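Long-range contacts in malate oxidoreductase (Thermotoga maritima, PDB 1VL6), which probably catalyses the NAD-dependent oxidative decarboxylation of malate to pyruvate and carbon dioxide: residues Arg68-Ala73 and Glu132-Ile138; Val173-Ala177 and Ala352-Ala357; Asn181-Leu185 and Glu361-Ile367. All coordinates share one frame; numbering follows the deposited sequence.

Contact 1 of 3, residues Arg68-Ala73 and Glu132-Ile138; sequences RWNTVA and EPSFGGI
Arg68 reaches from the residues leading into strand 71-76 and binds the chain just ahead of the neighbouring parallel strand, 137-140. Both are inner strands of the four-stranded parallel sheet in the N-terminal part of the malic enzyme fold. At Glu132, the backbone O accepts a hydrogen bond from Arg68 NH2 at 2.9 Å. The donor stands above the carbonyl plane rather than on a lone pair. The carboxylate of Glu132 turns to Asn160 N instead. At Pro133, the backbone O lies 3.2 Å from Arg68 CD. Ser134 O takes a weak bond from Thr71 OG1, while Ser134 OG bonds Cys115 N of the second subunit. Phe135 works twice. Its O receives a weak bond from Arg68 NE, and its ring lies flat against Ala73, whose CB sits 3.5 Å from the ring centroid in a CH-pi contact only 4° off the normal. With CG beside the backbone N (chi1 -60°), the ring is carried to this methyl. A leucine in place of Arg68 would probably leave the carbonyls of Glu132 and Phe135 without their charged donor. Gly136 N then bonds Thr71 O at 3.0 Å. Gly137 O accepts a bond from Ala73 N at 3.1 Å, within the parallel pairing. Last, Ile138 CD1 approaches Ala73 CB to 4.2 Å, on the same face of the sheet.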
loop_
_atom_site.group_PDB
_atom_site.type_symbol
_atom_site.label_atom_id
_atom_site.label_comp_id
_atom_site.label_asym_id
_atom_site.label_seq_id
_atom_site.Cartn_x
_atom_site.Cartn_y
_atom_site.Cartn_z
ATOM N N ARG A 68 4.104 -17.213 -2.275
ATOM C CA ARG A 68 5.009 -17.812 -3.250
ATOM C C ARG A 68 4.455 -17.796 -4.674
ATOM O O ARG A 68 5.219 -17.740 -5.623
ATOM C CB ARG A 68 5.323 -19.241 -2.837
ATOM C CG ARG A 68 6.342 -19.904 -3.677
ATOM C CD ARG A 68 7.212 -20.830 -2.912
ATOM N NE ARG A 68 8.162 -21.537 -3.750
ATOM C CZ ARG A 68 7.983 -22.741 -4.243
ATOM N NH1 ARG A 68 6.871 -23.413 -3.994
ATOM N NH2 ARG A 68 8.938 -23.286 -4.991
ATOM N N TRP A 69 3.131 -17.839 -4.803
ATOM C CA TRP A 69 2.453 -17.865 -6.097
ATOM C C TRP A 69 2.724 -16.620 -6.931
ATOM O O TRP A 69 2.478 -16.593 -8.144
ATOM C CB TRP A 69 0.937 -18.037 -5.915
ATOM C CG TRP A 69 0.305 -16.858 -5.315
ATOM C CD1 TRP A 69 0.223 -16.571 -3.987
ATOM C CD2 TRP A 69 -0.325 -15.759 -6.006
ATOM N NE1 TRP A 69 -0.400 -15.361 -3.810
ATOM C CE2 TRP A 69 -0.755 -14.847 -5.031
ATOM C CE3 TRP A 69 -0.548 -15.451 -7.354
ATOM C CZ2 TRP A 69 -1.378 -13.650 -5.351
ATOM C CZ3 TRP A 69 -1.176 -14.286 -7.675
ATOM C CH2 TRP A 69 -1.587 -13.392 -6.678
ATOM N N ASN A 70 3.228 -15.585 -6.273
ATOM C CA ASN A 70 3.395 -14.300 -6.905
ATOM C C ASN A 70 4.680 -13.593 -6.502
ATOM O O ASN A 70 4.755 -12.381 -6.647
ATOM C CB ASN A 70 2.164 -13.460 -6.573
ATOM C CG ASN A 70 2.094 -12.178 -7.358
ATOM O OD1 ASN A 70 2.152 -12.166 -8.585
ATOM N ND2 ASN A 70 1.985 -11.073 -6.636
ATOM N N THR A 71 5.689 -14.310 -6.009
ATOM C CA THR A 71 6.976 -13.659 -5.695
ATOM C C THR A 71 8.084 -14.116 -6.603
ATOM O O THR A 71 8.132 -15.243 -7.031
ATOM C CB THR A 71 7.416 -13.842 -4.226
ATOM O OG1 THR A 71 7.669 -15.219 -3.938
ATOM C CG2 THR A 71 6.302 -13.458 -3.277
ATOM N N VAL A 72 8.977 -13.216 -6.914
ATOM C CA VAL A 72 10.019 -13.464 -7.889
ATOM C C VAL A 72 11.331 -12.872 -7.317
ATOM O O VAL A 72 11.336 -11.776 -6.756
ATOM C CB VAL A 72 9.591 -12.870 -9.254
ATOM C CG1 VAL A 72 10.800 -12.566 -10.191
ATOM C CG2 VAL A 72 8.576 -13.807 -9.912
ATOM N N ALA A 73 12.424 -13.639 -7.398
ATOM C CA ALA A 73 13.715 -13.130 -6.989
ATOM C C ALA A 73 14.377 -12.500 -8.192
ATOM O O ALA A 73 14.390 -13.089 -9.249
ATOM C CB ALA A 73 14.556 -14.244 -6.458
ATOM N N GLU A 132 14.933 -21.879 -3.906
ATOM C CA GLU A 132 13.700 -22.309 -4.546
ATOM C C GLU A 132 12.447 -22.280 -3.666
ATOM O O GLU A 132 11.390 -21.899 -4.159
ATOM C CB GLU A 132 13.838 -23.696 -5.149
ATOM C CG GLU A 132 12.625 -24.056 -6.007
ATOM C CD GLU A 132 12.827 -25.227 -6.910
ATOM O OE1 GLU A 132 13.985 -25.540 -7.242
ATOM O OE2 GLU A 132 11.804 -25.810 -7.297
ATOM N N PRO A 133 12.529 -22.693 -2.397
ATOM C CA PRO A 133 11.350 -22.694 -1.541
ATOM C C PRO A 133 10.770 -21.331 -1.277
ATOM O O PRO A 133 9.613 -21.227 -0.880
ATOM C CB PRO A 133 11.861 -23.314 -0.212
ATOM C CG PRO A 133 13.058 -24.049 -0.583
ATOM C CD PRO A 133 13.696 -23.217 -1.662
ATOM N N SER A 134 11.562 -20.287 -1.488
ATOM C CA SER A 134 11.139 -18.929 -1.125
ATOM C C SER A 134 10.499 -18.124 -2.258
ATOM O O SER A 134 9.969 -17.020 -2.014
ATOM C CB SER A 134 12.348 -18.179 -0.537
ATOM O OG SER A 134 12.868 -18.911 0.580
ATOM N N PHE A 135 10.516 -18.675 -3.478
ATOM C CA PHE A 135 10.023 -17.942 -4.654
ATOM C C PHE A 135 9.216 -18.776 -5.598
ATOM O O PHE A 135 9.376 -19.979 -5.676
ATOM C CB PHE A 135 11.186 -17.342 -5.414
ATOM C CG PHE A 135 11.986 -16.390 -4.596
ATOM C CD1 PHE A 135 11.528 -15.131 -4.362
ATOM C CD2 PHE A 135 13.184 -16.787 -4.015
ATOM C CE1 PHE A 135 12.269 -14.271 -3.583
ATOM C CE2 PHE A 135 13.913 -15.940 -3.245
ATOM C CZ PHE A 135 13.443 -14.686 -3.008
ATOM N N GLY A 136 8.347 -18.104 -6.338
ATOM C CA GLY A 136 7.601 -18.736 -7.444
ATOM C C GLY A 136 8.317 -18.705 -8.764
ATOM O O GLY A 136 7.911 -19.395 -9.695
ATOM N N GLY A 137 9.375 -17.887 -8.836
ATOM C CA GLY A 137 10.125 -17.635 -10.087
ATOM C C GLY A 137 11.455 -16.958 -9.838
ATOM O O GLY A 137 11.638 -16.314 -8.817
ATOM N N ILE A 138 12.401 -17.138 -10.749
ATOM C CA ILE A 138 13.697 -16.493 -10.674
ATOM C C ILE A 138 13.940 -15.650 -11.915
ATOM O O ILE A 138 13.873 -16.157 -13.036
ATOM C CB ILE A 138 14.784 -17.541 -10.619
ATOM C CG1 ILE A 138 14.536 -18.537 -9.478
ATOM C CG2 ILE A 138 16.130 -16.879 -10.504
ATOM C CD1 ILE A 138 14.953 -18.048 -8.086
#

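Contact 2 of 3, residues Val173-Ala177 and Ala352-Ala357; sequences VVVSA and AVEAIA
Val353 lies across helix 166-186 with both methyls turned to it. This is a helix-helix packing in the NAD-binding domain. The axes of the short segments 173-177 and 352-357 pass 8.3 Å apart and cross at -51°. Both methyls of Val353 meet Ser176 CB. Val353 CG1, anti to the backbone N (chi1 166°), reaches on to Ala177 N at 3.7 Å. Val353 CG2 reaches the other way, to 3.6 Å from Val173 O. Ser176 offers its CB here, while its hydroxyl bonds back to Ala172 O within its own helix. Val173 and Ile356 meet at about a right angle, with Val173 CG1 3.8 Å from Ile356 CD1. The same Val173 methyl also meets Ala352 CB and Val353 CG2. Phe210 of helix 202-214 lies against Val173 and Ser176, and Val380 of helix 374-386 against Ala352 and Ile356. The contact is thus buried between further helices. Ala177 points toward the partner helix. Its small side chain allows the backbones to come close, with the CA atoms of Ala177 and Ala357 4.8 Å apart. Ala177 CB sits among Val353, Ile356 and Ala357. Ala177 CB lies 3.6 Å from Ile356 CG2 and 3.4 Å from Val353 O.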
loop_
_atom_site.group_PDB
_atom_site.type_symbol
_atom_site.label_atom_id
_atom_site.label_comp_id
_atom_site.label_asym_id
_atom_site.label_seq_id
_atom_site.Cartn_x
_atom_site.Cartn_y
_atom_site.Cartn_z
ATOM N N VAL A 173 13.312 -12.197 -27.428
ATOM C CA VAL A 173 11.871 -12.172 -27.738
ATOM C C VAL A 173 11.474 -10.866 -28.424
ATOM O O VAL A 173 10.848 -10.879 -29.483
ATOM C CB VAL A 173 11.030 -12.392 -26.487
ATOM C CG1 VAL A 173 9.562 -12.048 -26.716
ATOM C CG2 VAL A 173 11.154 -13.820 -26.064
ATOM N N VAL A 174 11.874 -9.752 -27.844
ATOM C CA VAL A 174 11.496 -8.482 -28.393
ATOM C C VAL A 174 12.190 -8.219 -29.731
ATOM O O VAL A 174 11.569 -7.717 -30.661
ATOM C CB VAL A 174 11.788 -7.353 -27.409
ATOM C CG1 VAL A 174 11.308 -6.050 -27.950
ATOM C CG2 VAL A 174 11.067 -7.605 -26.136
ATOM N N VAL A 175 13.455 -8.571 -29.858
ATOM C CA VAL A 175 14.160 -8.365 -31.139
ATOM C C VAL A 175 13.462 -9.178 -32.238
ATOM O O VAL A 175 13.242 -8.693 -33.327
ATOM C CB VAL A 175 15.595 -8.801 -31.025
ATOM C CG1 VAL A 175 16.269 -8.895 -32.392
ATOM C CG2 VAL A 175 16.392 -7.854 -30.086
ATOM N N SER A 176 13.064 -10.403 -31.909
ATOM C CA SER A 176 12.404 -11.276 -32.829
ATOM C C SER A 176 11.077 -10.707 -33.272
ATOM O O SER A 176 10.766 -10.731 -34.464
ATOM C CB SER A 176 12.170 -12.618 -32.168
ATOM O OG SER A 176 13.403 -13.291 -31.984
ATOM N N ALA A 177 10.262 -10.202 -32.360
ATOM C CA ALA A 177 8.987 -9.625 -32.792
ATOM C C ALA A 177 9.228 -8.422 -33.678
ATOM O O ALA A 177 8.579 -8.255 -34.680
ATOM C CB ALA A 177 8.147 -9.228 -31.617
ATOM N N ALA A 352 5.196 -15.550 -26.995
ATOM C CA ALA A 352 5.426 -14.176 -26.611
ATOM C C ALA A 352 5.863 -13.358 -27.821
ATOM O O ALA A 352 5.312 -12.279 -28.081
ATOM C CB ALA A 352 6.455 -14.116 -25.534
ATOM N N VAL A 353 6.801 -13.899 -28.601
ATOM C CA VAL A 353 7.254 -13.203 -29.813
ATOM C C VAL A 353 6.060 -12.832 -30.654
ATOM O O VAL A 353 5.881 -11.680 -30.978
ATOM C CB VAL A 353 8.203 -14.044 -30.644
ATOM C CG1 VAL A 353 8.391 -13.438 -32.087
ATOM C CG2 VAL A 353 9.513 -14.182 -29.918
ATOM N N GLU A 354 5.219 -13.807 -30.946
ATOM C CA GLU A 354 4.042 -13.575 -31.782
ATOM C C GLU A 354 3.040 -12.582 -31.177
ATOM O O GLU A 354 2.418 -11.784 -31.888
ATOM C CB GLU A 354 3.315 -14.895 -32.072
ATOM C CG GLU A 354 4.154 -15.865 -32.900
ATOM C CD GLU A 354 4.244 -15.473 -34.359
ATOM O OE1 GLU A 354 3.457 -14.612 -34.779
ATOM O OE2 GLU A 354 5.058 -16.070 -35.092
ATOM N N ALA A 355 2.879 -12.654 -29.873
ATOM C CA ALA A 355 1.941 -11.820 -29.203
ATOM C C ALA A 355 2.403 -10.367 -29.272
ATOM O O ALA A 355 1.593 -9.451 -29.549
ATOM C CB ALA A 355 1.813 -12.308 -27.786
ATOM N N ILE A 356 3.700 -10.136 -29.073
ATOM C CA ILE A 356 4.214 -8.738 -29.189
ATOM C C ILE A 356 4.039 -8.221 -30.639
ATOM O O ILE A 356 3.541 -7.136 -30.872
ATOM C CB ILE A 356 5.652 -8.663 -28.732
ATOM C CG1 ILE A 356 5.709 -8.865 -27.215
ATOM C CG2 ILE A 356 6.268 -7.357 -29.117
ATOM C CD1 ILE A 356 7.077 -9.218 -26.759
ATOM N N ALA A 357 4.372 -9.057 -31.617
ATOM C CA ALA A 357 4.295 -8.617 -33.003
ATOM C C ALA A 357 2.875 -8.270 -33.388
ATOM O O ALA A 357 2.652 -7.339 -34.130
ATOM C CB ALA A 357 4.850 -9.654 -33.961
#

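Contact 3 of 3, residues Asn181-Leu185 and Glu361-Ile367; sequences NALKL and EPEPERI
Pro362 and Leu185 interlock, each side offering a bump to the other. The site joins the C-terminal part of helix 166-186 to the loop between helices 346-358 and 374-386, within the NAD-binding domain. Pro362 is the bump on the loop. Its ring points at the helix and fits between Asn181, Lys184 and Leu185. Pro362 CB packs on Asn181 CB at 3.8 Å, with the two side chains at about a right angle. Leu185 is the bump on the helix. Its CG stands beside the backbone N (chi1 -69°), and the branch splits over the loop. Leu185 CD1 fills a hollow lined by Pro362, the Glu363-Pro364 peptide and Ile367. Leu185 CD1 is 3.9 Å from Pro362 CB and also meets Pro364 CD and Ile367 CG2. Leu185 CD2 rests 3.6 Å from Pro362 O. A type I beta turn from Glu363 to Arg366 shapes one wall of the hollow. Its end residues bond through their backbones in both directions. Asn322 bonds Pro364 O and Ile367 N, which is likely to steady the loop.

Polar bonds flank this apolar fit. Asn181 ND2 gives a straight bond to Ile367 O, 2.9 Å long and 161° at the hydrogen, with the acceptor in the amide plane. The same nitrogen probably also bonds Ala357 O, so two acceptors would hold the amide's rotation. On the exposed side the extended chain of Lys184 brings NZ to the syn side of Glu361 OE2, a salt bridge of 3.1 Å, with NZ also near Pro362 CD. The mixed sheet packs against this site. Ile312 of strand 312-315 meets Ala182, Leu185 and Ile367. Phe291 of strand 289-292 touches Ala182 and Ile367, and Phe266 of strand 266-269 touches Ala182.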
loop_
_atom_site.group_PDB
_atom_site.type_symbol
_atom_site.label_atom_id
_atom_site.label_comp_id
_atom_site.label_asym_id
_atom_site.label_seq_id
_atom_site.Cartn_x
_atom_site.Cartn_y
_atom_site.Cartn_z
ATOM N N ASN A 181 8.020 -8.052 -37.764
ATOM C CA ASN A 181 7.224 -6.948 -38.280
ATOM C C ASN A 181 8.000 -6.114 -39.307
ATOM O O ASN A 181 7.476 -5.740 -40.357
ATOM C CB ASN A 181 6.685 -6.127 -37.128
ATOM C CG ASN A 181 5.439 -6.762 -36.491
ATOM O OD1 ASN A 181 4.870 -7.744 -36.991
ATOM N ND2 ASN A 181 5.009 -6.189 -35.399
ATOM N N ALA A 182 9.259 -5.850 -39.026
ATOM C CA ALA A 182 10.069 -5.148 -40.000
ATOM C C ALA A 182 10.121 -5.925 -41.335
ATOM O O ALA A 182 10.009 -5.355 -42.409
ATOM C CB ALA A 182 11.482 -4.920 -39.429
ATOM N N LEU A 183 10.291 -7.239 -41.231
ATOM C CA LEU A 183 10.358 -8.116 -42.389
ATOM C C LEU A 183 9.082 -8.038 -43.235
ATOM O O LEU A 183 9.150 -7.955 -44.439
ATOM C CB LEU A 183 10.623 -9.569 -41.938
ATOM C CG LEU A 183 10.782 -10.577 -43.065
ATOM C CD1 LEU A 183 12.104 -10.254 -43.814
ATOM C CD2 LEU A 183 10.742 -12.024 -42.607
ATOM N N LYS A 184 7.942 -8.050 -42.576
ATOM C CA LYS A 184 6.686 -7.895 -43.231
ATOM C C LYS A 184 6.663 -6.613 -44.034
ATOM O O LYS A 184 6.282 -6.638 -45.190
ATOM C CB LYS A 184 5.553 -7.931 -42.203
ATOM C CG LYS A 184 4.176 -7.725 -42.756
ATOM C CD LYS A 184 3.131 -7.658 -41.583
ATOM C CE LYS A 184 1.736 -7.102 -42.070
ATOM N NZ LYS A 184 0.755 -6.799 -40.937
ATOM N N LEU A 185 7.043 -5.499 -43.423
ATOM C CA LEU A 185 7.027 -4.196 -44.086
ATOM C C LEU A 185 7.961 -4.137 -45.280
ATOM O O LEU A 185 7.680 -3.513 -46.262
ATOM C CB LEU A 185 7.421 -3.093 -43.106
ATOM C CG LEU A 185 6.338 -2.912 -42.051
ATOM C CD1 LEU A 185 6.772 -2.038 -40.912
ATOM C CD2 LEU A 185 5.099 -2.357 -42.709
ATOM N N GLU A 361 -0.310 -2.656 -35.450
ATOM C CA GLU A 361 -0.241 -2.664 -36.915
ATOM C C GLU A 361 1.104 -1.991 -37.348
ATOM O O GLU A 361 1.350 -0.795 -37.166
ATOM C CB GLU A 361 -1.497 -2.020 -37.497
ATOM C CG GLU A 361 -1.736 -2.322 -38.982
ATOM C CD GLU A 361 -1.760 -3.819 -39.302
ATOM O OE1 GLU A 361 -2.592 -4.534 -38.672
ATOM O OE2 GLU A 361 -0.949 -4.278 -40.165
ATOM N N PRO A 362 2.033 -2.802 -37.827
ATOM C CA PRO A 362 3.364 -2.291 -38.039
ATOM C C PRO A 362 3.410 -1.258 -39.144
ATOM O O PRO A 362 2.722 -1.384 -40.140
ATOM C CB PRO A 362 4.214 -3.541 -38.306
ATOM C CG PRO A 362 3.292 -4.596 -38.702
ATOM C CD PRO A 362 1.935 -4.230 -38.153
ATOM N N GLU A 363 4.192 -0.211 -38.895
ATOM C CA GLU A 363 4.553 0.804 -39.868
ATOM C C GLU A 363 6.046 1.068 -39.657
ATOM O O GLU A 363 6.589 0.750 -38.594
ATOM C CB GLU A 363 3.753 2.104 -39.649
ATOM C CG GLU A 363 2.222 1.980 -39.674
ATOM C CD GLU A 363 1.653 1.549 -41.020
ATOM O OE1 GLU A 363 2.421 1.229 -41.971
ATOM O OE2 GLU A 363 0.427 1.530 -41.136
ATOM N N PRO A 364 6.718 1.641 -40.648
ATOM C CA PRO A 364 8.138 1.940 -40.516
ATOM C C PRO A 364 8.545 2.709 -39.238
ATOM O O PRO A 364 9.586 2.417 -38.631
ATOM C CB PRO A 364 8.422 2.772 -41.760
ATOM C CG PRO A 364 7.443 2.262 -42.750
ATOM C CD PRO A 364 6.197 2.040 -41.968
ATOM N N GLU A 365 7.744 3.680 -38.834
ATOM C CA GLU A 365 8.058 4.463 -37.629
ATOM C C GLU A 365 7.478 3.841 -36.375
ATOM O O GLU A 365 7.658 4.365 -35.278
ATOM C CB GLU A 365 7.582 5.878 -37.780
ATOM C CG GLU A 365 8.332 6.614 -38.895
ATOM C CD GLU A 365 9.747 7.066 -38.516
ATOM O OE1 GLU A 365 9.865 8.089 -37.804
ATOM O OE2 GLU A 365 10.751 6.424 -38.937
ATOM N N ARG A 366 6.806 2.699 -36.527
ATOM C CA ARG A 366 6.291 1.978 -35.379
ATOM C C ARG A 366 6.120 0.483 -35.691
ATOM O O ARG A 366 5.029 0.050 -36.044
ATOM C CB ARG A 366 4.979 2.620 -34.985
ATOM C CG ARG A 366 4.343 2.037 -33.804
ATOM C CD ARG A 366 2.803 1.994 -33.922
ATOM N NE ARG A 366 2.201 1.464 -32.695
ATOM C CZ ARG A 366 2.347 2.030 -31.492
ATOM N NH1 ARG A 366 3.067 3.149 -31.343
ATOM N NH2 ARG A 366 1.802 1.468 -30.417
ATOM N N ILE A 367 7.212 -0.283 -35.548
ATOM C CA ILE A 367 7.235 -1.740 -35.876
ATOM C C ILE A 367 6.865 -2.655 -34.718
ATOM O O ILE A 367 6.654 -3.852 -34.906
ATOM C CB ILE A 367 8.598 -2.139 -36.399
ATOM C CG1 ILE A 367 9.643 -2.130 -35.276
ATOM C CG2 ILE A 367 8.981 -1.204 -37.503
ATOM C CD1 ILE A 367 11.092 -2.360 -35.717
#

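In the fold
Contact 1 closes first along the chain. It belongs to the parallel sheet of the N-terminal part. Contacts 2 and 3 follow in the NAD-binding domain, and their segments alternate: 173-177, 181-185, 352-357, 361-367. Both use helix 166-186, which meets first helix 346-358 and then the loop beyond it. Their centres are 12 Å apart, and they touch where Asn181 meets Ala357. Together they fasten the C-terminal region of the chain to one long helix beside the mixed sheet. Contact 1 lies 25 Å from contact 2 and 37 Å from contact 3, centre to centre, and touches neither. It thus serves a different sheet, although helix 330-340 of the NAD-binding region packs on its Val72.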